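Tegumental protein 20.8 kDa (Clonorchis sinensis, PDB 5X2D) probably binds calcium as a whole tegumental allergen-like protein, of which the chain described here is the dynein light chain-like domain. Local coordinates at residues Pro1-Glu6 against Met77-Glu82; Ile27-Gly32 against Gly40-Asn45. All blocks are in the same frame, centred on the assembly; numbering follows the deposited sequence.

Interaction 1. Residues Pro1-Glu6 against Met77-Glu82; sequences PSLPPE and MSFQFE
Leu3 and Phe79 make the apolar part of this contact, with CD1 of Leu3 lying 4.2 Å from CZ of Phe79, obliquely to the ring. Phe79 sets its CG anti to the backbone N (chi1 -178°), which carries the ring out from the strand until its far end reaches the leucine. A branched leucine suits a place with several neighbours, since Leu3 also touches Val9 of strand 7-13 and Gln19 and Ile20 of helix 16-29. In the antiparallel sheet of this dynein light chain-like domain, residues 78-82 form a strand between 7-13 and 87-92, and Pro1-Glu6 leads into strand 7-13, its Leu3-Glu6 part running in roughly the same direction as Phe79-Glu82 (29° apart). CD1 of Phe81 lies 3.5 Å above the plane of the Phe79 ring, toward its rim.

The polar part is of another kind. The carbonyl oxygens Glu6 O and Glu82 O approach to 3.4 Å, but both are acceptors and no bond joins them. The carboxylate of Glu6 turns off from the strand; Glu6 touches Tyr84, while Glu82 touches Ile10, and both acidic residues are partly exposed.

Interaction 2. Residues Ile27-Gly32 against Gly40-Asn45; sequences IPIAPG and GRLTEN
Ile29 and Leu42 meet where the C-terminal end of helix 16-29 faces helix 36-54, the helix pair that accompanies the antiparallel sheet in this dynein light chain-like domain. Their side chains run obliquely across each other, and the methyls at their ends touch, CD1 of Ile29 lying 4.1 Å from CD1 of Leu42. Leucine suits the buried face of helix 36-54 because its fork serves two neighbours at once. With CG anti to the backbone N (chi1 171°), it projects toward the end of the first helix; CD1 of Leu42 meets Ile29, including Ile29 O at 4.0 Å, and CD2 of Leu42 lies 4.1 Å from CA of Ala30. The small Ala30, buried here, lets the leucine approach its backbone, and the CA atoms of Ala30 and Leu42 are 7.2 Å apart.

One turn further along the helix, Asn45 passes the isoleucine side chain in the opposite direction, its amide end beside CD1 of Ile29. This is the more exposed margin of the contact, where a polar residue is at home. The first helix ends here; it is kinked at Pro28, whose ring nitrogen carries no hydrogen to give to the preceding turn, and Pro31 likewise has none.

Glu44 and Thr43, turned off the Ile29 contact, touch the second subunit, with Glu44 OE2 hydrogen-bonded to Gln71 N of that subunit. Thr43, which packs on Thr70 of the second subunit, gives its OG1 proton to Gly40 O at 2.9 Å, standing 47° out of the carbonyl plane.

From the N terminus, the chain first runs through Pro1-Glu6, whose partner Met77-Glu82 comes 71 residues later, so interaction 1 closes a long loop that holds both helices and the strands from 7-13 to 66-69. Nested inside it, interaction 2 closes a short one: only seven residues separate Ile27-Gly32 from Gly40-Asn45, where the chain turns from helix 16-29 into helix 36-54. The first contact ties the N-terminal lead-in to a strand of the sheet, the second joins the two helices. Their centres are 16 Å apart, yet they touch directly, as CG of Pro4 packs 3.9 Å from CD1 of Ile27, linking the lead-in to the first helix.

Interaction 1. Residues Pro1-Glu6 against Met77-Glu82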
loop_
_atom_site.group_PDB
_atom_site.type_symbol
_atom_site.label_atom_id
_atom_site.label_comp_id
_atom_site.label_asym_id
_atom_site.label_seq_id
_atom_site.Cartn_x
_atom_site.Cartn_y
_atom_site.Cartn_z
ATOM N N PRO A 1 27.951 -6.115 -7.105
ATOM C CA PRO A 1 28.031 -4.879 -6.318
ATOM C C PRO A 1 27.083 -4.865 -5.125
ATOM O O PRO A 1 26.859 -5.911 -4.506
ATOM C CB PRO A 1 27.640 -3.791 -7.332
ATOM C CG PRO A 1 27.681 -4.491 -8.719
ATOM C CD PRO A 1 28.275 -5.858 -8.516
ATOM N N SER A 2 26.547 -3.684 -4.814
ATOM C CA SER A 2 25.620 -3.512 -3.697
ATOM C C SER A 2 24.676 -2.324 -3.899
ATOM O O SER A 2 24.784 -1.575 -4.870
ATOM C CB SER A 2 26.400 -3.307 -2.389
ATOM O OG SER A 2 25.538 -3.204 -1.264
ATOM N N LEU A 3 23.739 -2.170 -2.969
ATOM C CA LEU A 3 22.812 -1.039 -2.970
ATOM C C LEU A 3 23.436 0.208 -2.369
ATOM O O LEU A 3 24.152 0.130 -1.372
ATOM C CB LEU A 3 21.532 -1.366 -2.206
ATOM C CG LEU A 3 20.483 -2.186 -2.946
ATOM C CD1 LEU A 3 19.268 -2.293 -2.064
ATOM C CD2 LEU A 3 20.133 -1.514 -4.264
ATOM N N PRO A 4 23.159 1.366 -2.970
ATOM C CA PRO A 4 23.617 2.619 -2.381
ATOM C C PRO A 4 23.192 2.701 -0.906
ATOM O O PRO A 4 22.191 2.078 -0.526
ATOM C CB PRO A 4 22.914 3.674 -3.244
ATOM C CG PRO A 4 22.720 3.017 -4.552
ATOM C CD PRO A 4 22.399 1.588 -4.213
ATOM N N PRO A 5 23.988 3.389 -0.070
ATOM C CA PRO A 5 23.664 3.491 1.359
ATOM C C PRO A 5 22.378 4.269 1.654
ATOM O O PRO A 5 21.725 3.992 2.664
ATOM C CB PRO A 5 24.885 4.203 1.942
ATOM C CG PRO A 5 25.558 4.851 0.777
ATOM C CD PRO A 5 25.308 3.959 -0.383
ATOM N N GLU A 6 22.012 5.206 0.782
ATOM C CA GLU A 6 20.778 5.975 0.959
ATOM C C GLU A 6 19.567 5.066 1.067
ATOM O O GLU A 6 18.653 5.342 1.840
ATOM C CB GLU A 6 20.541 6.956 -0.200
ATOM C CG GLU A 6 21.726 7.784 -0.669
ATOM C CD GLU A 6 22.610 7.042 -1.644
ATOM O OE1 GLU A 6 22.946 5.880 -1.349
ATOM O OE2 GLU A 6 22.934 7.596 -2.718
ATOM N N MET A 77 7.248 -10.204 -7.936
ATOM C CA MET A 77 8.365 -9.432 -7.409
ATOM C C MET A 77 7.797 -8.292 -6.606
ATOM O O MET A 77 6.770 -7.743 -6.979
ATOM C CB MET A 77 9.275 -8.877 -8.499
ATOM C CG MET A 77 9.525 -9.764 -9.663
ATOM S SD MET A 77 11.117 -9.370 -10.417
ATOM C CE MET A 77 10.579 -9.377 -12.142
ATOM N N SER A 78 8.404 -8.030 -5.456
ATOM C CA SER A 78 8.059 -6.891 -4.661
ATOM C C SER A 78 9.288 -6.372 -3.952
ATOM O O SER A 78 10.087 -7.135 -3.392
ATOM C CB SER A 78 6.920 -7.221 -3.696
ATOM O OG SER A 78 7.273 -8.182 -2.747
ATOM N N PHE A 79 9.442 -5.058 -3.985
ATOM C CA PHE A 79 10.593 -4.406 -3.392
ATOM C C PHE A 79 10.081 -3.256 -2.539
ATOM O O PHE A 79 9.195 -2.521 -2.978
ATOM C CB PHE A 79 11.520 -3.924 -4.507
ATOM C CG PHE A 79 12.781 -3.278 -4.039
ATOM C CD1 PHE A 79 13.309 -3.560 -2.786
ATOM C CD2 PHE A 79 13.472 -2.416 -4.889
ATOM C CE1 PHE A 79 14.505 -2.976 -2.377
ATOM C CE2 PHE A 79 14.658 -1.830 -4.497
ATOM C CZ PHE A 79 15.187 -2.118 -3.235
ATOM N N GLN A 80 10.584 -3.104 -1.318
ATOM C CA GLN A 80 10.109 -1.997 -0.487
ATOM C C GLN A 80 11.278 -1.324 0.209
ATOM O O GLN A 80 11.939 -1.957 1.004
ATOM C CB GLN A 80 9.080 -2.486 0.542
ATOM C CG GLN A 80 7.824 -3.099 -0.076
ATOM C CD GLN A 80 6.759 -3.428 0.947
ATOM O OE1 GLN A 80 6.868 -3.067 2.107
ATOM N NE2 GLN A 80 5.755 -4.179 0.533
ATOM N N PHE A 81 11.521 -0.045 -0.070
ATOM C CA PHE A 81 12.696 0.637 0.468
ATOM C C PHE A 81 12.447 2.103 0.790
ATOM O O PHE A 81 11.650 2.768 0.118
ATOM C CB PHE A 81 13.857 0.544 -0.519
ATOM C CG PHE A 81 13.640 1.318 -1.787
ATOM C CD1 PHE A 81 12.973 0.737 -2.874
ATOM C CD2 PHE A 81 14.090 2.627 -1.906
ATOM C CE1 PHE A 81 12.759 1.457 -4.049
ATOM C CE2 PHE A 81 13.879 3.356 -3.086
ATOM C CZ PHE A 81 13.217 2.770 -4.154
ATOM N N GLU A 82 13.186 2.610 1.783
ATOM C CA GLU A 82 13.112 4.013 2.224
ATOM C C GLU A 82 14.273 4.797 1.632
ATOM O O GLU A 82 15.423 4.397 1.756
ATOM C CB GLU A 82 13.163 4.140 3.753
ATOM C CG GLU A 82 12.103 3.359 4.514
ATOM C CD GLU A 82 12.221 3.529 6.024
ATOM O OE1 GLU A 82 12.976 4.424 6.475
ATOM O OE2 GLU A 82 11.561 2.759 6.759
#

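Interaction 2. Residues Ile27-Gly32 against Gly40-Asn45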
loop_
_atom_site.group_PDB
_atom_site.type_symbol
_atom_site.label_atom_id
_atom_site.label_comp_id
_atom_site.label_asym_id
_atom_site.label_seq_id
_atom_site.Cartn_x
_atom_site.Cartn_y
_atom_site.Cartn_z
ATOM N N ILE A 27 16.677 7.224 -7.361
ATOM C CA ILE A 27 17.367 8.199 -6.524
ATOM C C ILE A 27 17.578 9.565 -7.178
ATOM O O ILE A 27 17.452 10.587 -6.505
ATOM C CB ILE A 27 18.738 7.670 -6.050
ATOM C CG1 ILE A 27 18.578 6.343 -5.331
ATOM C CG2 ILE A 27 19.346 8.601 -5.051
ATOM C CD1 ILE A 27 19.865 5.612 -5.184
ATOM N N PRO A 28 17.914 9.604 -8.480
ATOM C CA PRO A 28 18.006 10.968 -9.016
ATOM C C PRO A 28 16.674 11.731 -9.119
ATOM O O PRO A 28 16.644 12.899 -8.732
ATOM C CB PRO A 28 18.618 10.749 -10.409
ATOM C CG PRO A 28 18.336 9.320 -10.738
ATOM C CD PRO A 28 18.433 8.606 -9.433
ATOM N N ILE A 29 15.604 11.117 -9.614
ATOM C CA ILE A 29 14.386 11.892 -9.850
ATOM C C ILE A 29 13.364 11.890 -8.701
ATOM O O ILE A 29 12.434 12.701 -8.703
ATOM C CB ILE A 29 13.667 11.432 -11.144
ATOM C CG1 ILE A 29 13.365 9.933 -11.114
ATOM C CG2 ILE A 29 14.541 11.726 -12.351
ATOM C CD1 ILE A 29 12.395 9.494 -12.189
ATOM N N ALA A 30 13.523 10.989 -7.733
ATOM C CA ALA A 30 12.545 10.864 -6.642
ATOM C C ALA A 30 12.563 12.010 -5.607
ATOM O O ALA A 30 11.519 12.596 -5.329
ATOM C CB ALA A 30 12.703 9.511 -5.943
ATOM N N PRO A 31 13.733 12.326 -5.016
ATOM C CA PRO A 31 13.771 13.391 -3.997
ATOM C C PRO A 31 13.398 14.796 -4.492
ATOM O O PRO A 31 13.125 15.683 -3.674
ATOM C CB PRO A 31 15.233 13.384 -3.538
ATOM C CG PRO A 31 15.981 12.729 -4.634
ATOM C CD PRO A 31 15.055 11.699 -5.178
ATOM N N GLY A 32 13.395 14.999 -5.803
ATOM C CA GLY A 32 13.013 16.282 -6.357
ATOM C C GLY A 32 11.542 16.592 -6.177
ATOM O O GLY A 32 11.158 17.755 -6.038
ATOM N N GLY A 40 2.278 12.233 -8.005
ATOM C CA GLY A 40 1.224 11.555 -8.727
ATOM C C GLY A 40 1.757 11.025 -10.035
ATOM O O GLY A 40 1.523 9.866 -10.372
ATOM N N ARG A 41 2.474 11.865 -10.783
ATOM C CA ARG A 41 3.063 11.392 -12.031
ATOM C C ARG A 41 4.509 10.950 -11.863
ATOM O O ARG A 41 5.100 10.492 -12.822
ATOM C CB ARG A 41 2.992 12.454 -13.135
ATOM C CG ARG A 41 2.046 12.080 -14.271
ATOM C CD ARG A 41 2.363 12.827 -15.563
ATOM N NE ARG A 41 3.705 12.543 -16.070
ATOM C CZ ARG A 41 4.300 13.261 -17.019
ATOM N NH1 ARG A 41 3.658 14.285 -17.562
ATOM N NH2 ARG A 41 5.523 12.959 -17.436
ATOM N N LEU A 42 5.050 11.021 -10.646
ATOM C CA LEU A 42 6.338 10.383 -10.339
ATOM C C LEU A 42 6.194 8.879 -10.232
ATOM O O LEU A 42 7.009 8.107 -10.766
ATOM C CB LEU A 42 6.937 10.878 -9.026
ATOM C CG LEU A 42 8.168 10.047 -8.616
ATOM C CD1 LEU A 42 9.393 10.254 -9.522
ATOM C CD2 LEU A 42 8.496 10.209 -7.156
ATOM N N THR A 43 5.187 8.474 -9.467
ATOM C CA THR A 43 4.893 7.072 -9.319
ATOM C C THR A 43 4.733 6.541 -10.725
ATOM O O THR A 43 5.350 5.548 -11.084
ATOM C CB THR A 43 3.614 6.828 -8.504
ATOM O OG1 THR A 43 2.497 7.416 -9.183
ATOM C CG2 THR A 43 3.738 7.431 -7.122
ATOM N N GLU A 44 3.957 7.260 -11.534
ATOM C CA GLU A 44 3.655 6.830 -12.894
ATOM C C GLU A 44 4.894 6.665 -13.781
ATOM O O GLU A 44 4.978 5.651 -14.476
ATOM C CB GLU A 44 2.648 7.792 -13.557
ATOM C CG GLU A 44 1.195 7.558 -13.125
ATOM C CD GLU A 44 0.626 6.232 -13.628
ATOM O OE1 GLU A 44 1.242 5.634 -14.539
ATOM O OE2 GLU A 44 -0.430 5.768 -13.117
ATOM N N ASN A 45 5.880 7.569 -13.744
ATOM C CA ASN A 45 7.062 7.277 -14.563
ATOM C C ASN A 45 7.984 6.267 -13.868
ATOM O O ASN A 45 8.918 5.768 -14.495
ATOM C CB ASN A 45 7.902 8.517 -14.963
ATOM C CG ASN A 45 8.119 9.509 -13.837
ATOM O OD1 ASN A 45 7.392 10.476 -13.688
ATOM N ND2 ASN A 45 9.118 9.243 -13.015
#